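Local coordinates for protein MgGH51 (Meripilus giganteus, PDB 6ZPV) that hydrolyses terminal, non-reducing alpha-L-arabinofuranosyl residues, probably from arabinose-bearing plant polysaccharides, as a glycoside hydrolase of family 51, at residues Leu20-Asn26 with Ser478-Gln484; Ser223-Phe227 with Phe426-Tyr430. All coordinates share one frame; numbering follows the deposited sequence.

Interaction 1 of 2, residues Leu20-Asn26 with Ser478-Gln484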
loop_
_atom_site.group_PDB
_atom_site.type_symbol
_atom_site.label_atom_id
_atom_site.label_comp_id
_atom_site.label_asym_id
_atom_site.label_seq_id
_atom_site.Cartn_x
_atom_site.Cartn_y
_atom_site.Cartn_z
ATOM N N LEU A 20 1.454 -8.250 2.630
ATOM C CA LEU A 20 1.303 -6.807 2.777
ATOM C C LEU A 20 -0.152 -6.412 2.966
ATOM O O LEU A 20 -1.076 -7.057 2.423
ATOM C CB LEU A 20 1.821 -6.102 1.520
ATOM C CG LEU A 20 3.226 -6.466 1.070
ATOM C CD1 LEU A 20 3.612 -5.609 -0.118
ATOM C CD2 LEU A 20 4.252 -6.351 2.173
ATOM N N MET A 21 -0.355 -5.331 3.719
ATOM C CA MET A 21 -1.668 -4.706 3.905
ATOM C C MET A 21 -1.682 -3.309 3.330
ATOM O O MET A 21 -0.863 -2.470 3.720
ATOM C CB MET A 21 -2.080 -4.668 5.378
ATOM C CG MET A 21 -3.455 -4.102 5.645
ATOM S SD MET A 21 -3.506 -2.293 5.724
ATOM C CE MET A 21 -5.237 -1.941 5.756
ATOM N N PHE A 22 -2.599 -3.046 2.377
ATOM C CA PHE A 22 -2.644 -1.754 1.700
ATOM C C PHE A 22 -4.040 -1.129 1.789
ATOM O O PHE A 22 -5.056 -1.743 1.464
ATOM C CB PHE A 22 -2.242 -1.923 0.227
ATOM C CG PHE A 22 -2.101 -0.568 -0.470
ATOM C CD1 PHE A 22 -3.177 0.045 -1.087
ATOM C CD2 PHE A 22 -0.903 0.099 -0.479
ATOM C CE1 PHE A 22 -3.039 1.300 -1.666
ATOM C CE2 PHE A 22 -0.759 1.363 -1.053
ATOM C CZ PHE A 22 -1.836 1.949 -1.664
ATOM N N GLU A 23 -4.028 0.161 2.096
ATOM C CA GLU A 23 -5.101 1.082 1.750
ATOM C C GLU A 23 -4.395 2.392 1.402
ATOM O O GLU A 23 -3.244 2.579 1.805
ATOM C CB GLU A 23 -6.061 1.281 2.926
ATOM C CG GLU A 23 -5.461 2.119 4.061
ATOM C CD GLU A 23 -6.388 2.199 5.277
ATOM O OE1 GLU A 23 -7.540 2.695 5.137
ATOM O OE2 GLU A 23 -5.931 1.753 6.350
ATOM N N ASP A 24 -5.112 3.336 0.786
ATOM C CA ASP A 24 -4.546 4.672 0.545
ATOM C C ASP A 24 -4.673 5.448 1.859
ATOM O O ASP A 24 -5.773 5.899 2.257
ATOM C CB ASP A 24 -5.270 5.370 -0.616
ATOM C CG ASP A 24 -4.412 6.416 -1.245
ATOM O OD1 ASP A 24 -3.547 7.027 -0.547
ATOM O OD2 ASP A 24 -4.561 6.649 -2.503
ATOM N N ILE A 25 -3.557 5.550 2.582
ATOM C CA ILE A 25 -3.428 6.266 3.857
ATOM C C ILE A 25 -2.030 6.900 3.799
ATOM O O ILE A 25 -1.106 6.321 3.208
ATOM C CB ILE A 25 -3.565 5.312 5.067
ATOM C CG1 ILE A 25 -3.537 6.049 6.421
ATOM C CG2 ILE A 25 -2.561 4.184 5.027
ATOM C CD1 ILE A 25 -3.789 5.152 7.610
ATOM N N ASN A 26 -1.846 8.064 4.392
ATOM C CA ASN A 26 -0.546 8.721 4.345
ATOM C C ASN A 26 -0.068 8.939 2.897
ATOM O O ASN A 26 1.133 8.933 2.597
ATOM C CB ASN A 26 0.547 7.961 5.098
ATOM C CG ASN A 26 0.192 7.484 6.473
ATOM O OD1 ASN A 26 -0.368 8.243 7.272
ATOM N ND2 ASN A 26 0.573 6.230 6.776
ATOM N N SER A 478 0.129 -9.534 8.109
ATOM C CA SER A 478 0.647 -8.302 7.506
ATOM C C SER A 478 0.687 -7.166 8.520
ATOM O O SER A 478 -0.303 -6.877 9.222
ATOM C CB SER A 478 -0.214 -7.902 6.284
ATOM O OG SER A 478 -1.607 -8.052 6.495
ATOM N N TYR A 479 1.826 -6.479 8.542
ATOM C CA TYR A 479 1.997 -5.216 9.292
ATOM C C TYR A 479 1.085 -4.131 8.702
ATOM O O TYR A 479 0.817 -4.147 7.492
ATOM C CB TYR A 479 3.473 -4.780 9.176
ATOM C CG TYR A 479 3.909 -3.580 9.986
ATOM C CD1 TYR A 479 3.656 -2.284 9.605
ATOM C CD2 TYR A 479 4.619 -3.779 11.168
ATOM C CE1 TYR A 479 4.079 -1.183 10.335
ATOM C CE2 TYR A 479 5.072 -2.683 11.886
ATOM C CZ TYR A 479 4.817 -1.385 11.489
ATOM O OH TYR A 479 5.237 -0.267 12.191
ATOM N N ALA A 480 0.680 -3.168 9.515
ATOM C CA ALA A 480 -0.032 -2.019 8.934
ATOM C C ALA A 480 0.222 -0.758 9.706
ATOM O O ALA A 480 0.363 -0.827 10.949
ATOM C CB ALA A 480 -1.513 -2.282 8.852
ATOM N N PRO A 481 0.175 0.424 9.057
ATOM C CA PRO A 481 0.146 0.597 7.610
ATOM C C PRO A 481 1.497 0.267 6.954
ATOM O O PRO A 481 2.574 0.312 7.565
ATOM C CB PRO A 481 -0.154 2.110 7.410
ATOM C CG PRO A 481 -0.714 2.531 8.728
ATOM C CD PRO A 481 0.001 1.688 9.772
ATOM N N LEU A 482 1.420 0.015 5.635
ATOM C CA LEU A 482 2.566 -0.310 4.792
ATOM C C LEU A 482 3.407 0.911 4.478
ATOM O O LEU A 482 4.645 0.785 4.493
ATOM C CB LEU A 482 2.025 -0.957 3.539
ATOM C CG LEU A 482 3.057 -1.483 2.541
ATOM C CD1 LEU A 482 3.948 -2.543 3.150
ATOM C CD2 LEU A 482 2.365 -2.000 1.310
ATOM N N LEU A 483 2.756 2.022 4.108
ATOM C CA LEU A 483 3.450 3.120 3.441
ATOM C C LEU A 483 3.134 4.454 4.085
ATOM O O LEU A 483 2.000 4.693 4.566
ATOM C CB LEU A 483 3.067 3.154 1.956
ATOM C CG LEU A 483 3.749 2.100 1.096
ATOM C CD1 LEU A 483 3.141 1.968 -0.255
ATOM C CD2 LEU A 483 5.224 2.398 0.947
ATOM N N GLN A 484 4.084 5.374 3.977
ATOM C CA GLN A 484 3.963 6.732 4.530
ATOM C C GLN A 484 4.695 7.775 3.700
ATOM O O GLN A 484 5.938 7.737 3.615
ATOM C CB GLN A 484 4.526 6.778 5.937
ATOM C CG GLN A 484 4.593 8.155 6.566
ATOM C CD GLN A 484 5.485 8.227 7.799
ATOM O OE1 GLN A 484 6.289 7.357 8.063
ATOM N NE2 GLN A 484 5.341 9.320 8.524
HETATM O O HOH W 1 -1.488 0.192 4.638
HETATM O O HOH W 2 2.190 -4.788 5.230
#

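Interaction 2 of 2, residues Ser223-Phe227 with Phe426-Tyr430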
loop_
_atom_site.group_PDB
_atom_site.type_symbol
_atom_site.label_atom_id
_atom_site.label_comp_id
_atom_site.label_asym_id
_atom_site.label_seq_id
_atom_site.Cartn_x
_atom_site.Cartn_y
_atom_site.Cartn_z
ATOM N N SER A 223 3.930 -12.594 -0.064
ATOM C CA SER A 223 3.159 -13.617 -0.790
ATOM C C SER A 223 1.747 -13.133 -1.134
ATOM O O SER A 223 1.118 -13.717 -2.031
ATOM C CB SER A 223 3.016 -14.896 -0.002
ATOM O OG SER A 223 2.292 -14.677 1.198
ATOM N N PHE A 224 1.237 -12.131 -0.445
ATOM C CA PHE A 224 -0.128 -11.653 -0.681
ATOM C C PHE A 224 -0.161 -10.157 -0.466
ATOM O O PHE A 224 0.724 -9.536 0.119
ATOM C CB PHE A 224 -1.145 -12.322 0.247
ATOM C CG PHE A 224 -1.027 -11.959 1.700
ATOM C CD1 PHE A 224 -1.543 -10.755 2.202
ATOM C CD2 PHE A 224 -0.334 -12.775 2.583
ATOM C CE1 PHE A 224 -1.374 -10.365 3.497
ATOM C CE2 PHE A 224 -0.185 -12.400 3.908
ATOM C CZ PHE A 224 -0.690 -11.205 4.365
ATOM N N PHE A 225 -1.245 -9.574 -0.949
ATOM C CA PHE A 225 -1.519 -8.129 -0.858
ATOM C C PHE A 225 -2.997 -7.957 -0.500
ATOM O O PHE A 225 -3.888 -8.256 -1.325
ATOM C CB PHE A 225 -1.164 -7.463 -2.194
ATOM C CG PHE A 225 -1.096 -5.964 -2.211
ATOM C CD1 PHE A 225 -2.232 -5.174 -2.356
ATOM C CD2 PHE A 225 0.100 -5.300 -2.169
ATOM C CE1 PHE A 225 -2.141 -3.801 -2.534
ATOM C CE2 PHE A 225 0.205 -3.939 -2.352
ATOM C CZ PHE A 225 -0.937 -3.176 -2.547
ATOM N N ARG A 226 -3.278 -7.515 0.712
ATOM C CA ARG A 226 -4.655 -7.245 1.206
ATOM C C ARG A 226 -5.039 -5.831 0.773
ATOM O O ARG A 226 -4.257 -4.867 0.989
ATOM C CB ARG A 226 -4.705 -7.379 2.733
ATOM C CG ARG A 226 -6.076 -7.197 3.311
ATOM C CD ARG A 226 -6.042 -6.849 4.796
ATOM N NE ARG A 226 -7.373 -6.625 5.361
ATOM C CZ ARG A 226 -7.637 -5.764 6.348
ATOM N NH1 ARG A 226 -6.635 -5.142 6.986
ATOM N NH2 ARG A 226 -8.897 -5.512 6.663
ATOM N N PHE A 227 -6.202 -5.642 0.150
ATOM C CA PHE A 227 -6.573 -4.333 -0.419
ATOM C C PHE A 227 -8.049 -4.359 -0.720
ATOM O O PHE A 227 -8.631 -5.461 -0.852
ATOM C CB PHE A 227 -5.764 -4.066 -1.694
ATOM C CG PHE A 227 -6.305 -4.739 -2.935
ATOM C CD1 PHE A 227 -6.279 -6.099 -3.061
ATOM C CD2 PHE A 227 -6.960 -3.975 -3.892
ATOM C CE1 PHE A 227 -6.887 -6.710 -4.135
ATOM C CE2 PHE A 227 -7.553 -4.589 -4.963
ATOM C CZ PHE A 227 -7.545 -5.964 -5.082
ATOM N N PHE A 426 -6.099 -14.865 9.909
ATOM C CA PHE A 426 -5.306 -13.872 9.154
ATOM C C PHE A 426 -5.019 -12.730 10.125
ATOM O O PHE A 426 -5.953 -12.089 10.626
ATOM C CB PHE A 426 -6.197 -13.352 8.027
ATOM C CG PHE A 426 -5.682 -12.212 7.190
ATOM C CD1 PHE A 426 -4.344 -11.998 7.019
ATOM C CD2 PHE A 426 -6.577 -11.376 6.517
ATOM C CE1 PHE A 426 -3.875 -10.986 6.187
ATOM C CE2 PHE A 426 -6.127 -10.369 5.670
ATOM C CZ PHE A 426 -4.762 -10.198 5.500
ATOM N N GLU A 427 -3.743 -12.469 10.449
ATOM C CA GLU A 427 -3.379 -11.311 11.262
ATOM C C GLU A 427 -3.229 -10.133 10.293
ATOM O O GLU A 427 -2.099 -9.790 9.884
ATOM C CB GLU A 427 -2.114 -11.589 12.062
ATOM C CG GLU A 427 -1.955 -10.629 13.225
ATOM C CD GLU A 427 -2.681 -11.000 14.497
ATOM O OE1 GLU A 427 -3.266 -12.084 14.596
ATOM O OE2 GLU A 427 -2.645 -10.147 15.468
ATOM N N GLY A 428 -4.376 -9.579 9.859
ATOM C CA GLY A 428 -4.371 -8.680 8.711
ATOM C C GLY A 428 -3.849 -7.299 8.963
ATOM O O GLY A 428 -3.563 -6.558 8.012
ATOM N N GLU A 429 -3.768 -6.898 10.249
ATOM C CA GLU A 429 -3.092 -5.658 10.629
ATOM C C GLU A 429 -2.451 -5.926 11.992
ATOM O O GLU A 429 -3.154 -6.282 12.946
ATOM C CB GLU A 429 -4.087 -4.486 10.819
ATOM C CG GLU A 429 -4.854 -4.127 9.551
ATOM C CD GLU A 429 -5.912 -3.057 9.685
ATOM O OE1 GLU A 429 -5.786 -2.180 10.612
ATOM O OE2 GLU A 429 -6.895 -3.098 8.915
ATOM N N TYR A 430 -1.188 -5.590 12.098
ATOM C CA TYR A 430 -0.544 -5.520 13.414
ATOM C C TYR A 430 0.624 -4.566 13.333
ATOM O O TYR A 430 1.276 -4.447 12.304
ATOM C CB TYR A 430 -0.112 -6.900 13.969
ATOM C CG TYR A 430 0.960 -7.629 13.193
ATOM C CD1 TYR A 430 0.705 -8.267 11.997
ATOM C CD2 TYR A 430 2.269 -7.651 13.677
ATOM C CE1 TYR A 430 1.702 -8.923 11.300
ATOM C CE2 TYR A 430 3.266 -8.288 12.980
ATOM C CZ TYR A 430 3.007 -8.943 11.796
ATOM O OH TYR A 430 3.997 -9.598 11.139
#

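Interaction 1 of 2, residues Leu20-Asn26 with Ser478-Gln484
Leu20 and Leu482 bring their branched ends together at the tightly packed flank of this contact, with Leu20 CD2 3.9 Å from Leu482 CD1. Leu482 holds CG anti to its backbone N (chi1 -176°), which turns CD1 and CD2 to Leu20 and leaves CD2 also beside the edge of the Phe22 ring. That ring meets Leu483 at its edge too, Phe22 CE2 lying 4.0 Å from Leu483 CD1. Flexible, unbranched Met21 bends at chi2 (-83°), placing SD 3.7 Å from Ala480 CB, where a small methyl leaves room for sulfur. Further along, Ile25 CG2 lies 4.0 Å from CB of Pro481, whose preceding peptide is cis.

The polar seam between the backbones is looser. The main chains do not pair directly here: one water takes the N-H of Met21 and donates to Tyr479 O, while a second donates to Met21 O and accepts from Leu482 N. A direct hydrogen bond is made at Asn26, whose positive phi (56°) suits asparagine. Its ND2 gives a nearly straight bond to Leu483 O (3.0 Å), which lies in the plane of the amide, while OD1 accepts from Gln490 N.

The contact thus closes the eight-stranded parallel barrel where strands 20-21 and 474-479, first and last, come side by side. Helix 211-219 packs outside against Leu20, Leu482 and Leu483, and on the inner side Met21 meets Arg226 of strand 224-227 and Glu429 of strand 424-432.

Interaction 2 of 2, residues Ser223-Phe227 with Phe426-Tyr430
Strands 224-227 and 426-428 cross at -61° with their axes 10.1 Å apart at closest approach, so the gap is bridged by side chains rather than by backbone pairing. They belong to the second and seventh strands of the (beta/alpha)8 barrel of this glycosidase, and the contact fills part of its interior. Phe426 turns its edge toward the face of Phe224 in an offset edge-to-face pair, ring planes at 83°; large flat aromatics suit this buried interior, where Phe224 CZ comes 3.7 Å from Phe426 CE1. Gly428 CA lies over the rim of one face of the Phe426 ring, and a beta carbon on that glycine would be crowded by Phe426 CE2.

With chi1 at -177°, the Arg226 chain leads off the strand and stays extended to NE, running obliquely past the phenyl group, with CD 3.6 Å from Phe426 CE2. Its aliphatic part thereby packs on carbon while its guanidinium reaches carboxylates: NE forms a salt bridge with Glu347, and NH1 another with Glu429. A leucine in place of Arg226 would probably leave both carboxylates without their cationic mate and Glu429 freer to turn. Glu429 sits at the corner of the seventh strand, a position consistent with that of the nucleophile in related barrel glycosidases; its OE1 bonds to Tyr402 OH and a glycerol. OE2 accepts from Arg226 NH1 at 2.8 Å through its anti lone pair, close to the guanidinium plane.

How the interactions relate
From the N terminus the chain enters the barrel at strand 20-21 and, after a long excursion, returns through 223-227, the second strand. About 200 residues later it reaches 426-430, where interaction 2 closes the inner loop across the barrel's interior. Only at 478-484 does interaction 1 close the outer one, so the smaller loop sits wholly within the larger. Interaction 1 joins the two ends of the parallel sheet at its seam; interaction 2 joins their next neighbours through the core. The two meet directly along strands 20-21 and 224-227, where Leu20 O probably accepts a hydrogen bond from Arg226 N (2.8 Å), and, on the neighbouring strands 474-479 and 424-432, Ser478 O packs against the Tyr430 ring.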